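Local coordinates for protein exosome complex component Rrp41 (Archaeoglobus fulgidus, PDB 3M7N) that probably serves as the catalytic subunit of the archaeal exosome, degrading RNA in the 3' to 5' direction and able to add heteromeric RNA tails, at residues 48-53 and 134-139; 161-166 and 184-189; 189-194 and 221-226. The protein carries 1 engineered substitution. All coordinates share one frame; numbering follows the deposited sequence.

All three contacts are largely buried, but they differ in chemistry and in distance from the RNA. Contact 1 lies in the first exoribonuclease family region and is held mainly by one fixed asparagine amide, beside a bound nucleotide. Contact 2, in the second family region, is backbone pairing between two antiparallel strands, with its D186 next to a phosphate. Contact 3 is side-chain packing without hydrogen bonds between its segments and lies about 10 Å, at the nearest atom, from the RNA; it covers the same sheet with helix 212-248. Contacts 2 and 3 share F189 and strand 185-194. Contacts 1 and 2 meet where T138 of helix 136-150 packs on S161 and P188.

Contact 1: 48-53 and 134-139; sequences GKNKVI and AGSRTA. With nucleotides of chain L.
N50, the first residue of strand 50-60, packs on A134 and S136 in the loop and first turn of helix 136-150, in the first domain of the RNase PH fold, where the helix N-terminus faces the RNA. Polar contacts dominate. The amide nitrogen ND2 of N50 donates to A134 O at 2.8 Å, and the bond is nearly straight, with 162° at the hydrogen. The carbonyl oxygen lies in the amide plane of N50, although the donor stands 38° above the carbonyl plane of A134. ND2 also bonds to M47 O, while OD1 accepts from D133 N, so both ends of the amide are engaged and its rotation is fixed. N50 OD1 touches S136 CB as well, at 3.2 Å, without a hydrogen bond. R27 NH1 is a second donor to A134 O.

The helix start adds internal bonds. G135 occupies the N-cap position with positive phi, which favours glycine, and its carbonyl oxygen accepts from A139 N at 3.0 Å and from T138 OG1 at 2.7 Å, the hydroxyl lying in the carbonyl plane on a lone pair.

Apolar packing is modest: A139 CB rests against V52 CG1 at 4.0 Å and near N50 CB, an apolar patch alongside the amide.

The side chains of S136 and R137 face the RNA. S136 OG, placed between its backbone N and carbonyl carbon (chi1 64°), is hydrogen-bonded to Y79 OH and also lies 3.2 Å from O3' of C6 of chain L, a possible hydrogen bond, since its one proton could serve a different acceptor. The GSRT sequence at this helix end is consistent with the phosphate-binding region of RNase PH relatives. R137, its chain bent at chi3, bonds through NH1 to Q205 OE1 and turns the edge of its guanidinium to the nucleotide, NH2 standing 3.1 Å from OP2 of C6.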
ATOM      1  N   GLY E  48      29.974  19.566  13.974  1.00 32.27           N
ATOM      2  CA  GLY E  48      29.417  20.849  14.352  1.00 34.97           C
ATOM      3  C   GLY E  48      28.214  20.596  15.250  1.00 37.49           C
ATOM      4  O   GLY E  48      28.272  19.779  16.170  1.00 31.09           O
ATOM      5  N   LYS E  49      27.113  21.280  14.974  1.00 36.65           N
ATOM      6  CA  LYS E  49      25.915  21.100  15.770  1.00 38.44           C
ATOM      7  C   LYS E  49      25.084  19.918  15.318  1.00 37.75           C
ATOM      8  O   LYS E  49      24.074  19.602  15.946  1.00 40.91           O
ATOM      9  CB  LYS E  49      25.063  22.363  15.758  1.00 42.47           C
ATOM     10  CG  LYS E  49      25.684  23.516  16.497  1.00 42.72           C
ATOM     11  CD  LYS E  49      24.753  24.719  16.503  1.00 53.16           C
ATOM     12  CE  LYS E  49      25.496  25.967  16.968  1.00 60.26           C
ATOM     13  NZ  LYS E  49      26.503  25.629  18.024  1.00 67.43           N
ATOM     14  N   ASN E  50      25.494  19.265  14.234  1.00 36.04           N
ATOM     15  CA  ASN E  50      24.785  18.075  13.775  1.00 32.03           C
ATOM     16  C   ASN E  50      24.979  16.978  14.778  1.00 34.98           C
ATOM     17  O   ASN E  50      26.092  16.769  15.255  1.00 33.44           O
ATOM     18  CB  ASN E  50      25.307  17.579  12.424  1.00 28.50           C
ATOM     19  CG  ASN E  50      24.876  18.463  11.271  1.00 38.73           C
ATOM     20  OD1 ASN E  50      23.684  18.554  10.957  1.00 38.49           O
ATOM     21  ND2 ASN E  50      25.848  19.130  10.633  1.00 31.40           N
ATOM     22  N   LYS E  51      23.903  16.272  15.105  1.00 37.74           N
ATOM     23  CA  LYS E  51      24.035  15.055  15.909  1.00 36.35           C
ATOM     24  C   LYS E  51      23.239  13.957  15.257  1.00 32.16           C
ATOM     25  O   LYS E  51      22.020  14.031  15.188  1.00 32.47           O
ATOM     26  CB  LYS E  51      23.542  15.271  17.334  1.00 33.36           C
ATOM     27  CG  LYS E  51      24.256  16.376  18.066  1.00 39.18           C
ATOM     28  CD  LYS E  51      24.040  16.262  19.569  1.00 40.01           C
ATOM     29  CE  LYS E  51      24.580  17.496  20.276  1.00 37.50           C
ATOM     30  NZ  LYS E  51      24.336  17.376  21.723  1.00 46.96           N
ATOM     31  N   VAL E  52      23.929  12.932  14.781  1.00 29.19           N
ATOM     32  CA  VAL E  52      23.268  11.907  14.004  1.00 26.96           C
ATOM     33  C   VAL E  52      23.625  10.544  14.529  1.00 29.49           C
ATOM     34  O   VAL E  52      24.654  10.365  15.183  1.00 28.69           O
ATOM     35  CB  VAL E  52      23.682  11.971  12.514  1.00 29.79           C
ATOM     36  CG1 VAL E  52      23.550  13.385  11.990  1.00 26.55           C
ATOM     37  CG2 VAL E  52      25.097  11.473  12.331  1.00 26.23           C
ATOM     38  N   ILE E  53      22.762   9.580  14.237  1.00 30.26           N
ATOM     39  CA  ILE E  53      23.038   8.193  14.571  1.00 31.08           C
ATOM     40  C   ILE E  53      22.715   7.248  13.397  1.00 28.20           C
ATOM     41  O   ILE E  53      21.733   7.430  12.682  1.00 34.64           O
ATOM     42  CB  ILE E  53      22.350   7.782  15.912  1.00 29.40           C
ATOM     43  CG1 ILE E  53      22.772   6.365  16.302  1.00 33.82           C
ATOM     44  CG2 ILE E  53      20.835   7.936  15.835  1.00 31.01           C
ATOM     45  CD1 ILE E  53      22.678   6.112  17.797  1.00 40.78           C
ATOM     46  N   ALA E 134      23.758  22.689   9.211  1.00 39.21           N
ATOM     47  CA  ALA E 134      24.187  22.587   7.825  1.00 37.28           C
ATOM     48  C   ALA E 134      25.013  21.319   7.663  1.00 31.01           C
ATOM     49  O   ALA E 134      25.749  20.942   8.562  1.00 31.29           O
ATOM     50  CB  ALA E 134      24.994  23.822   7.417  1.00 36.03           C
ATOM     51  N   GLY E 135      24.875  20.655   6.524  1.00 29.28           N
ATOM     52  CA  GLY E 135      25.677  19.492   6.231  1.00 24.66           C
ATOM     53  C   GLY E 135      25.203  18.173   6.824  1.00 31.04           C
ATOM     54  O   GLY E 135      25.942  17.180   6.748  1.00 30.35           O
ATOM     55  N   SER E 136      23.997  18.133   7.397  1.00 29.74           N
ATOM     56  CA  SER E 136      23.513  16.890   8.027  1.00 31.35           C
ATOM     57  C   SER E 136      23.587  15.672   7.107  1.00 28.57           C
ATOM     58  O   SER E 136      23.831  14.554   7.567  1.00 31.90           O
ATOM     59  CB  SER E 136      22.096  17.027   8.605  1.00 37.54           C
ATOM     60  OG  SER E 136      21.121  17.273   7.609  1.00 35.34           O
ATOM     61  N   ARG E 137      23.418  15.878   5.808  1.00 26.82           N
ATOM     62  CA  ARG E 137      23.543  14.744   4.892  1.00 31.84           C
ATOM     63  C   ARG E 137      24.982  14.204   4.841  1.00 29.75           C
ATOM     64  O   ARG E 137      25.195  12.999   4.709  1.00 27.65           O
ATOM     65  CB  ARG E 137      22.995  15.073   3.499  1.00 32.39           C
ATOM     66  CG  ARG E 137      24.033  15.505   2.486  1.00 34.05           C
ATOM     67  CD  ARG E 137      23.357  16.007   1.224  1.00 28.50           C
ATOM     68  NE  ARG E 137      22.337  17.002   1.549  1.00 32.49           N
ATOM     69  CZ  ARG E 137      21.474  17.498   0.668  1.00 35.37           C
ATOM     70  NH1 ARG E 137      21.516  17.101  -0.597  1.00 37.64           N
ATOM     71  NH2 ARG E 137      20.578  18.394   1.045  1.00 37.95           N
ATOM     72  N   THR E 138      25.970  15.093   4.969  1.00 33.75           N
ATOM     73  CA  THR E 138      27.378  14.670   4.986  1.00 29.93           C
ATOM     74  C   THR E 138      27.700  13.954   6.311  1.00 25.35           C
ATOM     75  O   THR E 138      28.312  12.887   6.316  1.00 26.66           O
ATOM     76  CB  THR E 138      28.367  15.848   4.695  1.00 28.76           C
ATOM     77  OG1 THR E 138      28.422  16.756   5.806  1.00 27.61           O
ATOM     78  CG2 THR E 138      27.944  16.615   3.453  1.00 26.17           C
ATOM     79  N   ALA E 139      27.238  14.525   7.420  1.00 22.05           N
ATOM     80  CA  ALA E 139      27.303  13.849   8.710  1.00 27.35           C
ATOM     81  C   ALA E 139      26.749  12.418   8.655  1.00 28.78           C
ATOM     82  O   ALA E 139      27.426  11.460   9.080  1.00 30.68           O
ATOM     83  CB  ALA E 139      26.603  14.655   9.765  1.00 24.42           C
TER
ATOM     84  P     C L   6      20.112  21.578   2.933  1.00 65.27           P
ATOM     85  OP1   C L   6      21.548  21.300   2.688  1.00 61.23           O
ATOM     86  OP2   C L   6      19.096  20.923   2.073  1.00 58.88           O
ATOM     87  O5'   C L   6      19.779  21.293   4.480  1.00 61.06           O
ATOM     88  C5'   C L   6      20.650  21.851   5.467  1.00 52.79           C
ATOM     89  C4'   C L   6      19.941  22.210   6.761  1.00 56.40           C
ATOM     90  O4'   C L   6      18.718  22.951   6.519  1.00 62.65           O
ATOM     91  C3'   C L   6      19.436  21.050   7.603  1.00 54.14           C
ATOM     92  O3'   C L   6      20.526  20.334   8.179  1.00 50.04           O
ATOM     93  C2'   C L   6      18.632  21.849   8.621  1.00 54.80           C
ATOM     94  O2'   C L   6      19.439  22.533   9.571  1.00 56.91           O
ATOM     95  C1'   C L   6      17.932  22.849   7.697  1.00 60.55           C
ATOM     96  N1    C L   6      16.550  22.405   7.371  1.00 59.27           N
ATOM     97  C2    C L   6      15.539  22.663   8.299  1.00 62.05           C
ATOM     98  O2    C L   6      15.825  23.260   9.344  1.00 63.92           O
ATOM     99  N3    C L   6      14.276  22.257   8.024  1.00 69.11           N
ATOM    100  C4    C L   6      14.012  21.620   6.880  1.00 68.21           C
ATOM    101  N4    C L   6      12.743  21.240   6.658  1.00 66.69           N
ATOM    102  C5    C L   6      15.039  21.349   5.921  1.00 60.67           C
ATOM    103  C6    C L   6      16.282  21.751   6.205  1.00 58.02           C
TER

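Contact 2: 161-166 and 184-189; sequences SVAVGK and EADMPF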
ATOM      1  N   SER E 161      32.754  12.261   3.593  1.00 22.56           N
ATOM      2  CA  SER E 161      31.900  13.271   3.023  1.00 25.43           C
ATOM      3  C   SER E 161      32.043  14.619   3.718  1.00 24.80           C
ATOM      4  O   SER E 161      32.106  14.682   4.947  1.00 28.99           O
ATOM      5  CB  SER E 161      30.444  12.758   3.079  1.00 26.13           C
ATOM      6  OG  SER E 161      29.520  13.754   2.693  1.00 27.28           O
ATOM      7  N   VAL E 162      32.104  15.686   2.923  1.00 21.68           N
ATOM      8  CA  VAL E 162      31.997  17.053   3.415  1.00 22.99           C
ATOM      9  C   VAL E 162      31.416  17.941   2.326  1.00 22.95           C
ATOM     10  O   VAL E 162      31.533  17.638   1.144  1.00 24.17           O
ATOM     11  CB  VAL E 162      33.385  17.712   3.682  1.00 27.59           C
ATOM     12  CG1 VAL E 162      33.389  18.458   5.011  1.00 28.59           C
ATOM     13  CG2 VAL E 162      34.499  16.721   3.574  1.00 31.26           C
ATOM     14  N   ALA E 163      30.865  19.077   2.728  1.00 20.82           N
ATOM     15  CA  ALA E 163      30.430  20.089   1.784  1.00 26.95           C
ATOM     16  C   ALA E 163      31.413  21.264   1.776  1.00 31.74           C
ATOM     17  O   ALA E 163      32.079  21.540   2.766  1.00 29.75           O
ATOM     18  CB  ALA E 163      29.026  20.595   2.138  1.00 24.75           C
ATOM     19  N   VAL E 164      31.503  21.946   0.643  1.00 31.19           N
ATOM     20  CA  VAL E 164      32.203  23.208   0.592  1.00 31.35           C
ATOM     21  C   VAL E 164      31.134  24.240   0.337  1.00 35.42           C
ATOM     22  O   VAL E 164      30.257  24.026  -0.506  1.00 36.35           O
ATOM     23  CB  VAL E 164      33.242  23.247  -0.546  1.00 32.70           C
ATOM     24  CG1 VAL E 164      33.629  24.691  -0.864  1.00 30.05           C
ATOM     25  CG2 VAL E 164      34.468  22.415  -0.180  1.00 28.88           C
ATOM     26  N   GLY E 165      31.188  25.339   1.079  1.00 31.67           N
ATOM     27  CA  GLY E 165      30.274  26.444   0.874  1.00 29.51           C
ATOM     28  C   GLY E 165      30.975  27.592   0.179  1.00 33.99           C
ATOM     29  O   GLY E 165      32.147  27.514  -0.173  1.00 29.81           O
ATOM     30  N   LYS E 166      30.240  28.667  -0.035  1.00 34.38           N
ATOM     31  CA  LYS E 166      30.821  29.865  -0.581  1.00 33.71           C
ATOM     32  C   LYS E 166      30.200  31.038   0.152  1.00 35.26           C
ATOM     33  O   LYS E 166      28.980  31.199   0.159  1.00 36.31           O
ATOM     34  CB  LYS E 166      30.589  29.962  -2.088  1.00 33.82           C
ATOM     35  CG  LYS E 166      31.180  31.233  -2.706  1.00 34.18           C
ATOM     36  CD  LYS E 166      31.039  31.242  -4.215  1.00 34.40           C
ATOM     37  CE  LYS E 166      30.992  32.638  -4.785  1.00 34.41           C
ATOM     38  NZ  LYS E 166      30.789  32.539  -6.258  1.00 36.55           N
ATOM     39  N   GLU E 184      26.574  31.878  -0.873  1.00 35.54           N
ATOM     40  CA  GLU E 184      26.322  31.957  -2.302  1.00 33.70           C
ATOM     41  C   GLU E 184      26.232  30.577  -2.949  1.00 33.78           C
ATOM     42  O   GLU E 184      25.787  30.443  -4.096  1.00 31.48           O
ATOM     43  CB  GLU E 184      27.419  32.774  -2.990  1.00 32.99           C
ATOM     44  CG  GLU E 184      27.359  34.272  -2.731  1.00 34.30           C
ATOM     45  CD  GLU E 184      28.325  34.723  -1.650  1.00 40.60           C
ATOM     46  OE1 GLU E 184      29.530  34.392  -1.734  1.00 37.12           O
ATOM     47  OE2 GLU E 184      27.882  35.413  -0.706  1.00 49.49           O
ATOM     48  N   ALA E 185      26.665  29.552  -2.223  1.00 28.51           N
ATOM     49  CA  ALA E 185      26.686  28.217  -2.785  1.00 26.91           C
ATOM     50  C   ALA E 185      26.890  27.141  -1.722  1.00 30.45           C
ATOM     51  O   ALA E 185      27.451  27.397  -0.671  1.00 30.17           O
ATOM     52  CB  ALA E 185      27.748  28.124  -3.865  1.00 27.18           C
ATOM     53  N   ASP E 186      26.421  25.935  -2.003  1.00 30.92           N
ATOM     54  CA  ASP E 186      26.571  24.824  -1.081  1.00 31.95           C
ATOM     55  C   ASP E 186      26.763  23.550  -1.895  1.00 31.28           C
ATOM     56  O   ASP E 186      25.970  23.237  -2.793  1.00 30.95           O
ATOM     57  CB  ASP E 186      25.344  24.729  -0.166  1.00 34.45           C
ATOM     58  CG  ASP E 186      25.467  23.621   0.877  1.00 38.43           C
ATOM     59  OD1 ASP E 186      24.428  23.046   1.251  1.00 47.08           O
ATOM     60  OD2 ASP E 186      26.596  23.310   1.309  1.00 41.91           O
ATOM     61  N   MET E 187      27.819  22.808  -1.587  1.00 33.10           N
ATOM     62  CA  MET E 187      28.215  21.709  -2.448  1.00 27.43           C
ATOM     63  C   MET E 187      28.758  20.496  -1.687  1.00 31.23           C
ATOM     64  O   MET E 187      29.968  20.350  -1.491  1.00 25.85           O
ATOM     65  CB  MET E 187      29.221  22.214  -3.472  1.00 28.60           C
ATOM     66  CG  MET E 187      29.616  21.194  -4.521  1.00 29.52           C
ATOM     67  SD  MET E 187      30.721  21.933  -5.739  1.00 38.87           S
ATOM     68  CE  MET E 187      31.093  20.493  -6.739  1.00 27.85           C
ATOM     69  N   PRO E 188      27.845  19.610  -1.259  1.00 31.33           N
ATOM     70  CA  PRO E 188      28.226  18.370  -0.577  1.00 29.00           C
ATOM     71  C   PRO E 188      28.963  17.412  -1.504  1.00 25.97           C
ATOM     72  O   PRO E 188      28.583  17.291  -2.660  1.00 27.92           O
ATOM     73  CB  PRO E 188      26.873  17.769  -0.150  1.00 30.57           C
ATOM     74  CG  PRO E 188      25.837  18.478  -0.971  1.00 28.94           C
ATOM     75  CD  PRO E 188      26.394  19.850  -1.205  1.00 28.68           C
ATOM     76  N   PHE E 189      30.009  16.759  -0.995  1.00 26.99           N
ATOM     77  CA  PHE E 189      30.716  15.691  -1.713  1.00 28.30           C
ATOM     78  C   PHE E 189      30.765  14.464  -0.825  1.00 26.13           C
ATOM     79  O   PHE E 189      30.616  14.560   0.392  1.00 27.51           O
ATOM     80  CB  PHE E 189      32.197  16.044  -1.975  1.00 25.42           C
ATOM     81  CG  PHE E 189      32.412  17.283  -2.776  1.00 28.63           C
ATOM     82  CD1 PHE E 189      32.315  18.536  -2.185  1.00 25.49           C
ATOM     83  CD2 PHE E 189      32.763  17.200  -4.116  1.00 29.46           C
ATOM     84  CE1 PHE E 189      32.542  19.674  -2.926  1.00 29.47           C
ATOM     85  CE2 PHE E 189      32.990  18.345  -4.862  1.00 26.01           C
ATOM     86  CZ  PHE E 189      32.883  19.579  -4.262  1.00 30.39           C
TER
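The carbonyl oxygen of F189 receives two donors from strand 158-167: S161 OG at 2.7 Å, tilted 20° from the carbonyl plane, and V162 N, whose bond is weak. S161 reaches it because OG lies beside its own carbonyl carbon, anti to the backbone N (chi1 173°). F189 N returns a bond to V162 O at 2.8 Å. V162 O lies at the edge of the F189 ring, in its plane, 3.5 Å from CD1.

V164 and M187 form the next hydrogen-bonded pair, exchanging both backbone bonds. Between these pairs A163 faces P188 at a non-hydrogen-bonded position, where the proline's lack of an N-H costs no bond to 161-166; A163 CB packs 3.6 Å from P188 CA.

At the far end E184 N donates almost straight to K166 O at 2.7 Å. The two side chains cross at about a right angle, K166 CG lying 3.7 Å from E184 OE1, but their charged atoms bond to other partners: K166 NZ to E214 and E184 OE1 to G169 N. D186, close to D180, packs on an RNA phosphate. This is the central antiparallel pair of the four-stranded sheet in the second RNase PH-type domain; D186 meets RNA from the A163-P188 face.

Contact 3: 189-194 and 221-226; sequences FAFLIR and LAKKGA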
ATOM      1  N   PHE E 189      30.009  16.759  -0.995  1.00 26.99           N
ATOM      2  CA  PHE E 189      30.716  15.691  -1.713  1.00 28.30           C
ATOM      3  C   PHE E 189      30.765  14.464  -0.825  1.00 26.13           C
ATOM      4  O   PHE E 189      30.616  14.560   0.392  1.00 27.51           O
ATOM      5  CB  PHE E 189      32.197  16.044  -1.975  1.00 25.42           C
ATOM      6  CG  PHE E 189      32.412  17.283  -2.776  1.00 28.63           C
ATOM      7  CD1 PHE E 189      32.315  18.536  -2.185  1.00 25.49           C
ATOM      8  CD2 PHE E 189      32.763  17.200  -4.116  1.00 29.46           C
ATOM      9  CE1 PHE E 189      32.542  19.674  -2.926  1.00 29.47           C
ATOM     10  CE2 PHE E 189      32.990  18.345  -4.862  1.00 26.01           C
ATOM     11  CZ  PHE E 189      32.883  19.579  -4.262  1.00 30.39           C
ATOM     12  N   ALA E 190      31.031  13.315  -1.433  1.00 26.32           N
ATOM     13  CA  ALA E 190      31.525  12.171  -0.683  1.00 26.50           C
ATOM     14  C   ALA E 190      32.460  11.439  -1.615  1.00 29.23           C
ATOM     15  O   ALA E 190      32.225  11.397  -2.824  1.00 26.73           O
ATOM     16  CB  ALA E 190      30.403  11.273  -0.235  1.00 26.06           C
ATOM     17  N   PHE E 191      33.519  10.869  -1.052  1.00 25.96           N
ATOM     18  CA  PHE E 191      34.537  10.214  -1.853  1.00 27.85           C
ATOM     19  C   PHE E 191      34.727   8.789  -1.379  1.00 28.55           C
ATOM     20  O   PHE E 191      34.476   8.468  -0.217  1.00 27.66           O
ATOM     21  CB  PHE E 191      35.894  10.941  -1.728  1.00 25.60           C
ATOM     22  CG  PHE E 191      35.836  12.422  -1.997  1.00 28.87           C
ATOM     23  CD1 PHE E 191      35.695  13.319  -0.952  1.00 26.77           C
ATOM     24  CD2 PHE E 191      35.946  12.917  -3.290  1.00 21.92           C
ATOM     25  CE1 PHE E 191      35.643  14.688  -1.191  1.00 24.35           C
ATOM     26  CE2 PHE E 191      35.904  14.279  -3.534  1.00 23.25           C
ATOM     27  CZ  PHE E 191      35.762  15.169  -2.488  1.00 24.54           C
ATOM     28  N   LEU E 192      35.185   7.944  -2.289  1.00 27.41           N
ATOM     29  CA  LEU E 192      35.774   6.674  -1.924  1.00 32.09           C
ATOM     30  C   LEU E 192      37.249   6.902  -1.541  1.00 35.37           C
ATOM     31  O   LEU E 192      38.019   7.437  -2.346  1.00 30.40           O
ATOM     32  CB  LEU E 192      35.702   5.713  -3.110  1.00 26.09           C
ATOM     33  CG  LEU E 192      36.444   4.405  -2.871  1.00 32.85           C
ATOM     34  CD1 LEU E 192      35.708   3.556  -1.822  1.00 31.73           C
ATOM     35  CD2 LEU E 192      36.633   3.642  -4.177  1.00 34.69           C
ATOM     36  N   ILE E 193      37.618   6.536  -0.309  1.00 32.46           N
ATOM     37  CA  ILE E 193      39.013   6.473   0.110  1.00 33.69           C
ATOM     38  C   ILE E 193      39.526   5.048  -0.046  1.00 39.11           C
ATOM     39  O   ILE E 193      38.932   4.104   0.483  1.00 41.18           O
ATOM     40  CB  ILE E 193      39.216   6.836   1.591  1.00 35.51           C
ATOM     41  CG1 ILE E 193      38.369   8.038   1.998  1.00 36.90           C
ATOM     42  CG2 ILE E 193      40.694   7.089   1.878  1.00 37.24           C
ATOM     43  CD1 ILE E 193      38.768   9.330   1.337  1.00 30.18           C
ATOM     44  N   ARG E 194      40.631   4.892  -0.763  1.00 35.72           N
ATOM     45  CA  ARG E 194      41.237   3.586  -0.984  1.00 38.05           C
ATOM     46  C   ARG E 194      42.739   3.794  -0.932  1.00 43.17           C
ATOM     47  O   ARG E 194      43.246   4.796  -1.431  1.00 47.55           O
ATOM     48  CB  ARG E 194      40.839   3.021  -2.346  1.00 38.41           C
ATOM     49  CG  ARG E 194      40.535   1.541  -2.339  1.00 39.49           C
ATOM     50  CD  ARG E 194      41.111   0.840  -3.537  1.00 37.34           C
ATOM     51  NE  ARG E 194      40.500   1.232  -4.800  1.00 47.80           N
ATOM     52  CZ  ARG E 194      39.610   0.495  -5.467  1.00 50.42           C
ATOM     53  NH1 ARG E 194      39.110   0.925  -6.619  1.00 49.92           N
ATOM     54  NH2 ARG E 194      39.216  -0.675  -4.988  1.00 49.68           N
ATOM     55  N   LEU E 221      39.449  21.722  -2.012  1.00 29.96           N
ATOM     56  CA  LEU E 221      39.176  21.990  -0.608  1.00 30.13           C
ATOM     57  C   LEU E 221      38.511  20.786   0.046  1.00 35.15           C
ATOM     58  O   LEU E 221      38.931  20.326   1.110  1.00 34.07           O
ATOM     59  CB  LEU E 221      38.244  23.175  -0.486  1.00 33.60           C
ATOM     60  CG  LEU E 221      38.612  24.302   0.461  1.00 39.31           C
ATOM     61  CD1 LEU E 221      37.338  24.987   0.895  1.00 33.67           C
ATOM     62  CD2 LEU E 221      39.403  23.795   1.660  1.00 37.55           C
ATOM     63  N   ALA E 222      37.477  20.264  -0.605  1.00 33.62           N
ATOM     64  CA  ALA E 222      36.724  19.151  -0.038  1.00 32.46           C
ATOM     65  C   ALA E 222      37.593  17.908   0.146  1.00 31.33           C
ATOM     66  O   ALA E 222      37.510  17.247   1.180  1.00 32.79           O
ATOM     67  CB  ALA E 222      35.492  18.833  -0.888  1.00 29.59           C
ATOM     68  N   LYS E 223      38.414  17.576  -0.847  1.00 28.54           N
ATOM     69  CA  LYS E 223      39.310  16.425  -0.705  1.00 33.63           C
ATOM     70  C   LYS E 223      40.192  16.539   0.551  1.00 34.80           C
ATOM     71  O   LYS E 223      40.338  15.596   1.340  1.00 29.68           O
ATOM     72  CB  LYS E 223      40.164  16.258  -1.951  1.00 32.45           C
ATOM     73  CG  LYS E 223      39.363  15.891  -3.174  1.00 29.41           C
ATOM     74  CD  LYS E 223      40.293  15.475  -4.302  1.00 33.91           C
ATOM     75  CE  LYS E 223      41.081  16.678  -4.805  1.00 37.03           C
ATOM     76  NZ  LYS E 223      42.091  16.306  -5.823  1.00 41.22           N
ATOM     77  N   LYS E 224      40.749  17.723   0.747  1.00 37.46           N
ATOM     78  CA  LYS E 224      41.550  17.987   1.931  1.00 39.32           C
ATOM     79  C   LYS E 224      40.760  17.696   3.219  1.00 34.81           C
ATOM     80  O   LYS E 224      41.169  16.876   4.039  1.00 34.52           O
ATOM     81  CB  LYS E 224      42.067  19.430   1.908  1.00 36.97           C
ATOM     82  CG  LYS E 224      42.722  19.865   3.194  1.00 42.11           C
ATOM     83  CD  LYS E 224      43.417  21.207   3.030  1.00 51.93           C
ATOM     84  CE  LYS E 224      43.993  21.721   4.355  1.00 46.11           C
ATOM     85  NZ  LYS E 224      44.226  23.201   4.261  1.00 60.59           N
ATOM     86  N   GLY E 225      39.634  18.374   3.399  1.00 32.08           N
ATOM     87  CA  GLY E 225      38.783  18.107   4.540  1.00 31.39           C
ATOM     88  C   GLY E 225      38.407  16.631   4.630  1.00 33.36           C
ATOM     89  O   GLY E 225      38.412  16.046   5.712  1.00 31.22           O
ATOM     90  N   ALA E 226      38.093  16.021   3.488  1.00 32.27           N
ATOM     91  CA  ALA E 226      37.712  14.606   3.467  1.00 34.03           C
ATOM     92  C   ALA E 226      38.804  13.724   4.065  1.00 30.75           C
ATOM     93  O   ALA E 226      38.513  12.801   4.830  1.00 32.44           O
ATOM     94  CB  ALA E 226      37.342  14.143   2.050  1.00 28.51           C
TER
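F189 and F191, two residues apart on strand 185-194, both point their rings at helix 212-248, which packs across the antiparallel sheet of this RNase PH-type fold. The short strand and helix axes make an angle of 60° and approach to 9.3 Å; the small A222 and A226 on the facing side of the helix are consistent with so close an approach.

The two rings meet the helix differently. F189 presents a face: A222 CB sits over it, 3.9 Å from the ring centroid and 29° off the normal, a CH-pi contact. F191 meets its neighbours obliquely. Its CD1 lies 3.5 Å from A226 CB, while CZ, at the far end, comes within 4.0 Å of A222 CB. With CG beside the backbone N (chi1 -52°), the F191 ring is placed alongside the helix, CD1 at A226 and CZ toward A222 and K223.

I198 of strand 197-207 packs against both F191 and K223. The K223 chain bends at chi3 and carries NZ away to a salt bridge with E220. Its aliphatic base, however, crosses F191 at about a right angle, CG meeting CZ of the ring at 3.7 Å.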